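Local coordinates for glycosyl hydrolase BlGH5_18 (Bifidobacterium longum subsp. infantis, PDB 7LQX), which probably hydrolyses glycosidic bonds during N-glycan breakdown, as a member of glycoside hydrolase family 5, subfamily 18, at residues 35-43 / 65-73; 206-214 / 253-264. All coordinates share one frame; numbering follows the deposited sequence.

Contact 1: 35-43 / 65-73; sequences GWFHFWLDP and VFPVWPYLQ. With EDO (1,2-ethanediol), chain B.
Leu41 lays its CD2 methyl over the centre of the Tyr71 ring, a CH-pi contact with CD2 3.8 Å from the ring centroid and only 12° off the normal. The two side chains cross at about a right angle, and CD1 reaches on to the phenol end, 3.5 Å from Tyr71 OH. On the opposite face of the same ring sits CG1 of Val68, so the phenol is held flat between two aliphatic groups. One residue back in the 3-10 turn, the CB of Trp40 points at 65-73, and chi1 of -59°, with CG beside the backbone N, sets the indole so that NE1 donates to Phe66 O at 2.9 Å; the bond is bent, and the oxygen lies somewhat out of the indole plane. CA of Pro67 lies 3.6 Å from NE1 of Trp40. Phe37 meets Phe66 obliquely, CZ to CD2 3.6 Å. A water ties Phe37 O, His38 ND1 and Tyr71 OH together.

This joins the loop after strand 25-29 to the turn after strand 62-65 and the short helix 69-72 in the (beta/alpha)8 barrel, at the dimer interface: Tyr71 also packs on Leu41 of the second subunit. An ethanediol held by His38 O and Trp78 of that subunit lies alongside. Aromatic and aliphatic groups thus provide most of the contact, while one indole N-H and one water tie in its polar atoms.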
loop_
_atom_site.group_PDB
_atom_site.type_symbol
_atom_site.label_atom_id
_atom_site.label_comp_id
_atom_site.label_asym_id
_atom_site.label_seq_id
_atom_site.Cartn_x
_atom_site.Cartn_y
_atom_site.Cartn_z
ATOM N N GLY A 35 -9.349 -16.189 1.209
ATOM C CA GLY A 35 -8.501 -15.030 1.318
ATOM C C GLY A 35 -9.132 -13.685 1.012
ATOM O O GLY A 35 -8.420 -12.679 1.052
ATOM N N TRP A 36 -10.427 -13.623 0.730
ATOM C CA TRP A 36 -11.035 -12.334 0.396
ATOM C C TRP A 36 -10.239 -11.740 -0.771
ATOM O O TRP A 36 -9.754 -12.470 -1.630
ATOM C CB TRP A 36 -11.119 -11.479 1.648
ATOM C CG TRP A 36 -11.942 -10.212 1.546
ATOM C CD1 TRP A 36 -13.297 -10.116 1.397
ATOM C CD2 TRP A 36 -11.452 -8.864 1.618
ATOM N NE1 TRP A 36 -13.678 -8.793 1.371
ATOM C CE2 TRP A 36 -12.562 -8.007 1.497
ATOM C CE3 TRP A 36 -10.184 -8.303 1.754
ATOM C CZ2 TRP A 36 -12.440 -6.615 1.527
ATOM C CZ3 TRP A 36 -10.061 -6.914 1.779
ATOM C CH2 TRP A 36 -11.187 -6.089 1.671
ATOM N N PHE A 37 -10.083 -10.418 -0.825
ATOM C CA PHE A 37 -9.269 -9.825 -1.893
ATOM C C PHE A 37 -7.778 -9.943 -1.646
ATOM O O PHE A 37 -6.991 -9.467 -2.470
ATOM C CB PHE A 37 -9.721 -8.397 -2.170
ATOM C CG PHE A 37 -11.163 -8.330 -2.559
ATOM C CD1 PHE A 37 -11.604 -8.966 -3.706
ATOM C CD2 PHE A 37 -12.085 -7.698 -1.755
ATOM C CE1 PHE A 37 -12.944 -8.940 -4.054
ATOM C CE2 PHE A 37 -13.425 -7.673 -2.098
ATOM C CZ PHE A 37 -13.849 -8.294 -3.252
ATOM N N HIS A 38 -7.376 -10.599 -0.564
ATOM C CA HIS A 38 -6.000 -11.058 -0.421
ATOM C C HIS A 38 -5.750 -12.346 -1.198
ATOM O O HIS A 38 -4.597 -12.781 -1.296
ATOM C CB HIS A 38 -5.665 -11.192 1.068
ATOM C CG HIS A 38 -6.132 -10.025 1.883
ATOM N ND1 HIS A 38 -5.839 -8.722 1.540
ATOM C CD2 HIS A 38 -6.912 -9.956 2.988
ATOM C CE1 HIS A 38 -6.394 -7.902 2.417
ATOM N NE2 HIS A 38 -7.049 -8.626 3.307
ATOM N N PHE A 39 -6.809 -12.929 -1.770
ATOM C CA PHE A 39 -6.691 -14.076 -2.666
ATOM C C PHE A 39 -5.582 -13.879 -3.687
ATOM O O PHE A 39 -4.847 -14.815 -4.013
ATOM C CB PHE A 39 -8.038 -14.245 -3.392
ATOM C CG PHE A 39 -8.011 -15.236 -4.530
ATOM C CD1 PHE A 39 -7.607 -14.848 -5.798
ATOM C CD2 PHE A 39 -8.372 -16.557 -4.328
ATOM C CE1 PHE A 39 -7.558 -15.758 -6.840
ATOM C CE2 PHE A 39 -8.335 -17.471 -5.373
ATOM C CZ PHE A 39 -7.926 -17.063 -6.634
ATOM N N TRP A 40 -5.478 -12.672 -4.238
ATOM C CA TRP A 40 -4.585 -12.447 -5.364
ATOM C C TRP A 40 -3.122 -12.670 -5.019
ATOM O O TRP A 40 -2.307 -12.874 -5.926
ATOM C CB TRP A 40 -4.763 -11.018 -5.851
ATOM C CG TRP A 40 -6.145 -10.676 -6.295
ATOM C CD1 TRP A 40 -7.024 -9.849 -5.664
ATOM C CD2 TRP A 40 -6.809 -11.140 -7.478
ATOM N NE1 TRP A 40 -8.194 -9.758 -6.384
ATOM C CE2 TRP A 40 -8.091 -10.551 -7.494
ATOM C CE3 TRP A 40 -6.445 -11.994 -8.522
ATOM C CZ2 TRP A 40 -9.006 -10.777 -8.523
ATOM C CZ3 TRP A 40 -7.361 -12.223 -9.539
ATOM C CH2 TRP A 40 -8.626 -11.617 -9.527
ATOM N N LEU A 41 -2.767 -12.603 -3.734
ATOM C CA LEU A 41 -1.393 -12.838 -3.309
ATOM C C LEU A 41 -1.042 -14.319 -3.269
ATOM O O LEU A 41 0.143 -14.657 -3.217
ATOM C CB LEU A 41 -1.169 -12.201 -1.938
ATOM C CG LEU A 41 -1.209 -10.675 -1.920
ATOM C CD1 LEU A 41 -1.254 -10.151 -0.486
ATOM C CD2 LEU A 41 -0.033 -10.076 -2.656
ATOM N N ASP A 42 -2.037 -15.204 -3.299
ATOM C CA ASP A 42 -1.807 -16.645 -3.288
ATOM C C ASP A 42 -3.030 -17.334 -3.880
ATOM O O ASP A 42 -3.830 -17.925 -3.144
ATOM C CB ASP A 42 -1.559 -17.125 -1.860
ATOM C CG ASP A 42 -1.288 -18.617 -1.774
ATOM O OD1 ASP A 42 -0.850 -19.224 -2.776
ATOM O OD2 ASP A 42 -1.512 -19.184 -0.689
ATOM N N PRO A 43 -3.219 -17.271 -5.196
ATOM C CA PRO A 43 -4.455 -17.803 -5.785
ATOM C C PRO A 43 -4.621 -19.300 -5.555
ATOM O O PRO A 43 -3.695 -20.087 -5.754
ATOM C CB PRO A 43 -4.309 -17.471 -7.276
ATOM C CG PRO A 43 -3.380 -16.282 -7.303
ATOM C CD PRO A 43 -2.400 -16.544 -6.186
ATOM N N VAL A 65 -15.976 -8.646 -10.323
ATOM C CA VAL A 65 -14.733 -9.068 -9.694
ATOM C C VAL A 65 -13.758 -7.911 -9.574
ATOM O O VAL A 65 -13.773 -6.962 -10.365
ATOM C CB VAL A 65 -14.092 -10.272 -10.416
ATOM C CG1 VAL A 65 -15.098 -11.408 -10.521
ATOM C CG2 VAL A 65 -13.596 -9.862 -11.788
ATOM N N PHE A 66 -12.884 -8.029 -8.578
ATOM C CA PHE A 66 -12.070 -6.933 -8.074
ATOM C C PHE A 66 -10.599 -7.291 -7.917
ATOM O O PHE A 66 -10.178 -7.739 -6.844
ATOM C CB PHE A 66 -12.598 -6.487 -6.704
ATOM C CG PHE A 66 -14.053 -6.129 -6.695
ATOM C CD1 PHE A 66 -14.441 -4.828 -6.927
ATOM C CD2 PHE A 66 -15.023 -7.082 -6.463
ATOM C CE1 PHE A 66 -15.773 -4.478 -6.924
ATOM C CE2 PHE A 66 -16.369 -6.739 -6.454
ATOM C CZ PHE A 66 -16.740 -5.435 -6.682
ATOM N N PRO A 67 -9.777 -7.048 -8.938
ATOM C CA PRO A 67 -8.322 -7.065 -8.731
ATOM C C PRO A 67 -7.898 -5.903 -7.842
ATOM O O PRO A 67 -8.647 -4.951 -7.609
ATOM C CB PRO A 67 -7.757 -6.925 -10.148
ATOM C CG PRO A 67 -8.828 -6.209 -10.902
ATOM C CD PRO A 67 -10.128 -6.690 -10.327
ATOM N N VAL A 68 -6.669 -5.990 -7.333
ATOM C CA VAL A 68 -6.132 -5.018 -6.379
ATOM C C VAL A 68 -4.966 -4.266 -7.015
ATOM O O VAL A 68 -4.026 -4.875 -7.538
ATOM C CB VAL A 68 -5.750 -5.704 -5.057
ATOM C CG1 VAL A 68 -4.978 -4.772 -4.137
ATOM C CG2 VAL A 68 -7.007 -6.205 -4.379
ATOM N N TRP A 69 -5.034 -2.934 -6.962
ATOM C CA TRP A 69 -4.180 -2.086 -7.793
ATOM C C TRP A 69 -2.701 -2.211 -7.473
ATOM O O TRP A 69 -1.897 -2.321 -8.414
ATOM C CB TRP A 69 -4.670 -0.640 -7.665
ATOM C CG TRP A 69 -4.108 0.347 -8.628
ATOM C CD1 TRP A 69 -3.281 0.106 -9.688
ATOM C CD2 TRP A 69 -4.326 1.753 -8.594
ATOM N NE1 TRP A 69 -2.989 1.290 -10.335
ATOM C CE2 TRP A 69 -3.620 2.315 -9.674
ATOM C CE3 TRP A 69 -5.082 2.596 -7.770
ATOM C CZ2 TRP A 69 -3.639 3.682 -9.944
ATOM C CZ3 TRP A 69 -5.098 3.949 -8.041
ATOM C CH2 TRP A 69 -4.381 4.478 -9.119
ATOM N N PRO A 70 -2.267 -2.193 -6.206
ATOM C CA PRO A 70 -0.828 -2.342 -5.930
ATOM C C PRO A 70 -0.241 -3.653 -6.406
ATOM O O PRO A 70 0.987 -3.753 -6.495
ATOM C CB PRO A 70 -0.720 -2.189 -4.402
ATOM C CG PRO A 70 -2.135 -2.196 -3.883
ATOM C CD PRO A 70 -3.034 -1.793 -5.013
ATOM N N TYR A 71 -1.061 -4.674 -6.690
ATOM C CA TYR A 71 -0.530 -5.919 -7.236
ATOM C C TYR A 71 -0.489 -5.888 -8.759
ATOM O O TYR A 71 0.411 -6.485 -9.365
ATOM C CB TYR A 71 -1.337 -7.146 -6.774
ATOM C CG TYR A 71 -1.695 -7.159 -5.298
ATOM C CD1 TYR A 71 -0.897 -6.532 -4.348
ATOM C CD2 TYR A 71 -2.845 -7.785 -4.867
ATOM C CE1 TYR A 71 -1.263 -6.521 -3.011
ATOM C CE2 TYR A 71 -3.211 -7.781 -3.542
ATOM C CZ TYR A 71 -2.415 -7.156 -2.618
ATOM O OH TYR A 71 -2.810 -7.160 -1.302
ATOM N N LEU A 72 -1.439 -5.175 -9.381
ATOM C CA LEU A 72 -1.464 -5.041 -10.829
ATOM C C LEU A 72 -0.373 -4.103 -11.329
ATOM O O LEU A 72 0.187 -4.315 -12.411
ATOM C CB LEU A 72 -2.807 -4.473 -11.295
ATOM C CG LEU A 72 -4.044 -5.363 -11.312
ATOM C CD1 LEU A 72 -5.261 -4.508 -11.642
ATOM C CD2 LEU A 72 -3.887 -6.478 -12.322
ATOM N N GLN A 73 -0.097 -3.029 -10.591
ATOM C CA GLN A 73 0.764 -1.941 -11.064
ATOM C C GLN A 73 1.613 -1.445 -9.901
ATOM O O GLN A 73 1.422 -0.338 -9.383
ATOM C CB GLN A 73 -0.095 -0.825 -11.654
ATOM C CG GLN A 73 0.648 0.183 -12.490
ATOM C CD GLN A 73 -0.306 1.075 -13.251
ATOM O OE1 GLN A 73 -1.327 1.506 -12.716
ATOM N NE2 GLN A 73 0.013 1.338 -14.511
HETATM C C1 EDO B . -4.185 -15.855 0.510
HETATM O O1 EDO B . -5.225 -15.840 1.490
HETATM C C2 EDO B . -3.005 -15.017 0.988
HETATM O O2 EDO B . -3.438 -13.691 1.314
HETATM O O HOH W 1 -5.238 -7.760 -0.961
#

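Contact 2: 206-214 / 253-264; sequences NDGVWYLDH and HALYLAELSRAF. With EDO (1,2-ethanediol), chain C.
The Trp210 indole has CG1 of Val209 on one face, 3.3 Å above its plane toward the rim, and CD2 of Phe264 at its edge, 3.9 Å from CZ3. Tyr211 is met at its edge by NE2 of His253, and its own OH comes in at the edge of the Tyr256 ring. Both aromatics are knobs into holes on helix 248-264, the long helix after strand 229-233, beyond the short helix 239-243, in this (beta/alpha)8 barrel; they project from the short helix 208-211, which comes after strand 200-202.

Trp210 sits among Leu257, Leu260, Ser261 and Phe264. The far end of its six-membered ring abuts the serine, CH2 to Ser261 CB being 3.4 Å, while the side chain slides past Leu260, CB of Trp210 touching CD2 of Leu260. Tyr211 settles among His253, Tyr256, Leu257 and Leu260. CD2 of Leu257 serves both holes, touching CD1 of Trp210 and lying 3.2 Å from Tyr211 OH. That hydroxyl is 2.9 Å from His253 NE2; the other imidazole nitrogen, ND1, is fixed by Ser233.

At the start of the short helix, Asn206 OD1 caps Gly208 N at 2.9 Å and also takes a bond from Asn165, while ND2 gives an almost straight bond to an ethanediol. With an alanine here, Gly208 N and Asn165 would probably lose their shared acceptor and the first turn its cap.

On the long helix, Ser261 folds its hydroxyl back between its own N and carbonyl carbon (chi1 76°), where OG donates to Ala258 O at 2.8 Å, approaching from the same face of that carbonyl as Arg262 N.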
loop_
_atom_site.group_PDB
_atom_site.type_symbol
_atom_site.label_atom_id
_atom_site.label_comp_id
_atom_site.label_asym_id
_atom_site.label_seq_id
_atom_site.Cartn_x
_atom_site.Cartn_y
_atom_site.Cartn_z
ATOM N N ASN A 206 -19.738 6.029 -4.867
ATOM C CA ASN A 206 -20.623 5.855 -3.727
ATOM C C ASN A 206 -21.707 6.928 -3.772
ATOM O O ASN A 206 -21.717 7.802 -4.644
ATOM C CB ASN A 206 -19.839 5.829 -2.416
ATOM C CG ASN A 206 -19.178 7.145 -2.087
ATOM O OD1 ASN A 206 -19.705 8.221 -2.380
ATOM N ND2 ASN A 206 -18.015 7.067 -1.449
ATOM N N ASP A 207 -22.638 6.863 -2.816
ATOM C CA ASP A 207 -23.816 7.722 -2.880
ATOM C C ASP A 207 -23.509 9.187 -2.609
ATOM O O ASP A 207 -24.418 10.016 -2.743
ATOM C CB ASP A 207 -24.965 7.196 -2.010
ATOM C CG ASP A 207 -24.633 7.127 -0.534
ATOM O OD1 ASP A 207 -23.707 7.825 -0.084
ATOM O OD2 ASP A 207 -25.333 6.377 0.192
ATOM N N GLY A 208 -22.263 9.533 -2.286
ATOM C CA GLY A 208 -21.882 10.932 -2.282
ATOM C C GLY A 208 -22.164 11.628 -3.601
ATOM O O GLY A 208 -22.423 12.833 -3.629
ATOM N N VAL A 209 -22.109 10.889 -4.712
ATOM C CA VAL A 209 -22.400 11.497 -6.006
ATOM C C VAL A 209 -23.814 12.064 -6.033
ATOM O O VAL A 209 -24.060 13.108 -6.650
ATOM C CB VAL A 209 -22.141 10.498 -7.154
ATOM C CG1 VAL A 209 -23.151 9.363 -7.158
ATOM C CG2 VAL A 209 -22.136 11.216 -8.493
ATOM N N TRP A 210 -24.756 11.411 -5.348
ATOM C CA TRP A 210 -26.150 11.844 -5.342
ATOM C C TRP A 210 -26.461 12.818 -4.221
ATOM O O TRP A 210 -27.383 13.627 -4.345
ATOM C CB TRP A 210 -27.106 10.633 -5.211
ATOM C CG TRP A 210 -26.828 9.612 -6.256
ATOM C CD1 TRP A 210 -26.280 8.387 -6.064
ATOM C CD2 TRP A 210 -27.015 9.751 -7.671
ATOM N NE1 TRP A 210 -26.117 7.745 -7.266
ATOM C CE2 TRP A 210 -26.555 8.567 -8.268
ATOM C CE3 TRP A 210 -27.535 10.754 -8.486
ATOM C CZ2 TRP A 210 -26.594 8.360 -9.639
ATOM C CZ3 TRP A 210 -27.565 10.547 -9.850
ATOM C CH2 TRP A 210 -27.103 9.357 -10.410
ATOM N N TYR A 211 -25.721 12.753 -3.130
ATOM C CA TYR A 211 -26.160 13.336 -1.884
ATOM C C TYR A 211 -25.270 14.458 -1.359
ATOM O O TYR A 211 -25.678 15.148 -0.420
ATOM C CB TYR A 211 -26.241 12.230 -0.821
ATOM C CG TYR A 211 -27.287 11.152 -1.036
ATOM C CD1 TYR A 211 -28.367 11.321 -1.898
ATOM C CD2 TYR A 211 -27.199 9.961 -0.333
ATOM C CE1 TYR A 211 -29.323 10.329 -2.029
ATOM C CE2 TYR A 211 -28.147 8.976 -0.464
ATOM C CZ TYR A 211 -29.212 9.162 -1.308
ATOM O OH TYR A 211 -30.183 8.189 -1.440
ATOM N N LEU A 212 -24.089 14.674 -1.926
ATOM C CA LEU A 212 -23.151 15.648 -1.381
ATOM C C LEU A 212 -22.997 16.853 -2.299
ATOM O O LEU A 212 -22.530 16.719 -3.433
ATOM C CB LEU A 212 -21.775 15.017 -1.205
ATOM C CG LEU A 212 -21.633 13.985 -0.103
ATOM C CD1 LEU A 212 -20.231 13.393 -0.153
ATOM C CD2 LEU A 212 -21.904 14.618 1.248
ATOM N N ASP A 213 -23.328 18.035 -1.797
ATOM C CA ASP A 213 -23.111 19.239 -2.583
ATOM C C ASP A 213 -21.625 19.533 -2.714
ATOM O O ASP A 213 -20.824 19.204 -1.837
ATOM C CB ASP A 213 -23.838 20.418 -1.955
ATOM C CG ASP A 213 -25.312 20.367 -2.230
ATOM O OD1 ASP A 213 -25.693 20.446 -3.422
ATOM O OD2 ASP A 213 -26.079 20.173 -1.269
ATOM N N HIS A 214 -21.259 20.122 -3.848
ATOM C CA HIS A 214 -19.896 20.543 -4.154
ATOM C C HIS A 214 -18.923 19.380 -4.305
ATOM O O HIS A 214 -17.714 19.595 -4.320
ATOM C CB HIS A 214 -19.383 21.561 -3.126
ATOM C CG HIS A 214 -20.336 22.690 -2.883
ATOM N ND1 HIS A 214 -20.621 23.640 -3.840
ATOM C CD2 HIS A 214 -21.086 23.008 -1.801
ATOM C CE1 HIS A 214 -21.496 24.502 -3.353
ATOM N NE2 HIS A 214 -21.794 24.141 -2.119
ATOM N N HIS A 253 -34.982 2.292 -0.606
ATOM C CA HIS A 253 -33.825 3.131 -0.895
ATOM C C HIS A 253 -33.225 2.835 -2.264
ATOM O O HIS A 253 -32.800 3.757 -2.974
ATOM C CB HIS A 253 -32.764 2.997 0.201
ATOM C CG HIS A 253 -31.622 3.951 0.038
ATOM N ND1 HIS A 253 -30.477 3.631 -0.661
ATOM C CD2 HIS A 253 -31.470 5.235 0.442
ATOM C CE1 HIS A 253 -29.667 4.673 -0.672
ATOM N NE2 HIS A 253 -30.242 5.659 -0.010
ATOM N N ALA A 254 -33.140 1.556 -2.645
ATOM C CA ALA A 254 -32.520 1.225 -3.926
ATOM C C ALA A 254 -33.368 1.732 -5.085
ATOM O O ALA A 254 -32.842 2.298 -6.048
ATOM C CB ALA A 254 -32.288 -0.283 -4.044
ATOM N N LEU A 255 -34.689 1.536 -5.004
ATOM C CA LEU A 255 -35.589 2.103 -5.999
ATOM C C LEU A 255 -35.427 3.612 -6.086
ATOM O O LEU A 255 -35.408 4.188 -7.183
ATOM C CB LEU A 255 -37.033 1.761 -5.628
ATOM C CG LEU A 255 -38.112 2.432 -6.479
ATOM C CD1 LEU A 255 -37.969 2.072 -7.948
ATOM C CD2 LEU A 255 -39.505 2.064 -5.976
ATOM N N TYR A 256 -35.334 4.272 -4.931
ATOM C CA TYR A 256 -35.196 5.721 -4.919
ATOM C C TYR A 256 -33.956 6.165 -5.678
ATOM O O TYR A 256 -34.024 7.077 -6.506
ATOM C CB TYR A 256 -35.145 6.233 -3.481
ATOM C CG TYR A 256 -34.786 7.701 -3.405
ATOM C CD1 TYR A 256 -35.675 8.674 -3.845
ATOM C CD2 TYR A 256 -33.555 8.108 -2.932
ATOM C CE1 TYR A 256 -35.357 10.004 -3.789
ATOM C CE2 TYR A 256 -33.224 9.448 -2.865
ATOM C CZ TYR A 256 -34.134 10.394 -3.305
ATOM O OH TYR A 256 -33.828 11.733 -3.248
ATOM N N LEU A 257 -32.806 5.549 -5.405
ATOM C CA LEU A 257 -31.598 5.949 -6.115
ATOM C C LEU A 257 -31.734 5.698 -7.610
ATOM O O LEU A 257 -31.247 6.486 -8.430
ATOM C CB LEU A 257 -30.377 5.223 -5.558
ATOM C CG LEU A 257 -29.795 5.842 -4.291
ATOM C CD1 LEU A 257 -28.500 5.145 -3.876
ATOM C CD2 LEU A 257 -29.559 7.348 -4.442
ATOM N N ALA A 258 -32.371 4.596 -7.991
ATOM C CA ALA A 258 -32.569 4.335 -9.411
ATOM C C ALA A 258 -33.396 5.444 -10.058
ATOM O O ALA A 258 -33.032 5.968 -11.117
ATOM C CB ALA A 258 -33.233 2.973 -9.609
ATOM N N GLU A 259 -34.504 5.828 -9.422
ATOM C CA GLU A 259 -35.344 6.889 -9.973
ATOM C C GLU A 259 -34.636 8.236 -9.939
ATOM O O GLU A 259 -34.762 9.033 -10.874
ATOM C CB GLU A 259 -36.667 6.967 -9.212
ATOM C CG GLU A 259 -37.566 5.749 -9.400
ATOM C CD GLU A 259 -37.881 5.455 -10.858
ATOM O OE1 GLU A 259 -37.861 6.388 -11.690
ATOM O OE2 GLU A 259 -38.153 4.286 -11.176
ATOM N N LEU A 260 -33.892 8.516 -8.868
ATOM C CA LEU A 260 -33.132 9.756 -8.801
ATOM C C LEU A 260 -32.174 9.852 -9.976
ATOM O O LEU A 260 -32.059 10.906 -10.611
ATOM C CB LEU A 260 -32.390 9.823 -7.467
ATOM C CG LEU A 260 -31.548 11.068 -7.219
ATOM C CD1 LEU A 260 -32.381 12.328 -7.196
ATOM C CD2 LEU A 260 -30.803 10.906 -5.895
ATOM N N SER A 261 -31.483 8.759 -10.294
ATOM C CA SER A 261 -30.527 8.805 -11.390
ATOM C C SER A 261 -31.214 9.104 -12.714
ATOM O O SER A 261 -30.655 9.813 -13.555
ATOM C CB SER A 261 -29.730 7.500 -11.445
ATOM O OG SER A 261 -30.459 6.414 -11.999
ATOM N N ARG A 262 -32.436 8.610 -12.901
ATOM C CA ARG A 262 -33.153 8.852 -14.146
ATOM C C ARG A 262 -33.420 10.330 -14.378
ATOM O O ARG A 262 -33.551 10.758 -15.531
ATOM C CB ARG A 262 -34.474 8.090 -14.147
ATOM C CG ARG A 262 -34.331 6.584 -14.280
ATOM C CD ARG A 262 -35.701 5.952 -14.208
ATOM N NE ARG A 262 -36.509 6.222 -15.398
ATOM C CZ ARG A 262 -37.833 6.112 -15.451
ATOM N NH1 ARG A 262 -38.526 5.813 -14.364
ATOM N NH2 ARG A 262 -38.466 6.321 -16.597
ATOM N N ALA A 263 -33.544 11.120 -13.313
ATOM C CA ALA A 263 -33.760 12.548 -13.498
ATOM C C ALA A 263 -32.658 13.167 -14.343
ATOM O O ALA A 263 -32.902 14.125 -15.086
ATOM C CB ALA A 263 -33.806 13.243 -12.138
ATOM N N PHE A 264 -31.433 12.646 -14.231
ATOM C CA PHE A 264 -30.260 13.257 -14.843
ATOM C C PHE A 264 -29.818 12.588 -16.135
ATOM O O PHE A 264 -28.949 13.136 -16.820
ATOM C CB PHE A 264 -29.111 13.300 -13.813
ATOM C CG PHE A 264 -29.529 13.941 -12.528
ATOM C CD1 PHE A 264 -29.612 15.314 -12.419
ATOM C CD2 PHE A 264 -29.925 13.166 -11.450
ATOM C CE1 PHE A 264 -30.054 15.900 -11.252
ATOM C CE2 PHE A 264 -30.371 13.746 -10.296
ATOM C CZ PHE A 264 -30.439 15.108 -10.192
HETATM C C1 EDO C . -17.614 10.632 -0.911
HETATM O O1 EDO C . -16.915 9.524 -0.336
HETATM C C2 EDO C . -17.275 11.909 -0.154
HETATM O O2 EDO C . -15.853 12.062 -0.072
#

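How the contacts relate
Both contacts are largely buried, yet they sit on opposite sides of the chain's centre, their own centres about 30 Å apart. Contact 2 is the deeper one, about 11 Å from the chain centre and untouched by the second subunit; contact 1, about 20 Å out, is partly buried by it. They share the barrel but no helix or strand: contact 1 joins the loop after the first strand to the loop and short helix after the second, whereas contact 2 packs two helices of the later half, with helix 388-399 against them. Contact 1 adds an indole-to-carbonyl hydrogen bond and a bridging water to its apolar packing, while contact 2 rests mainly on aromatic knobs in holes.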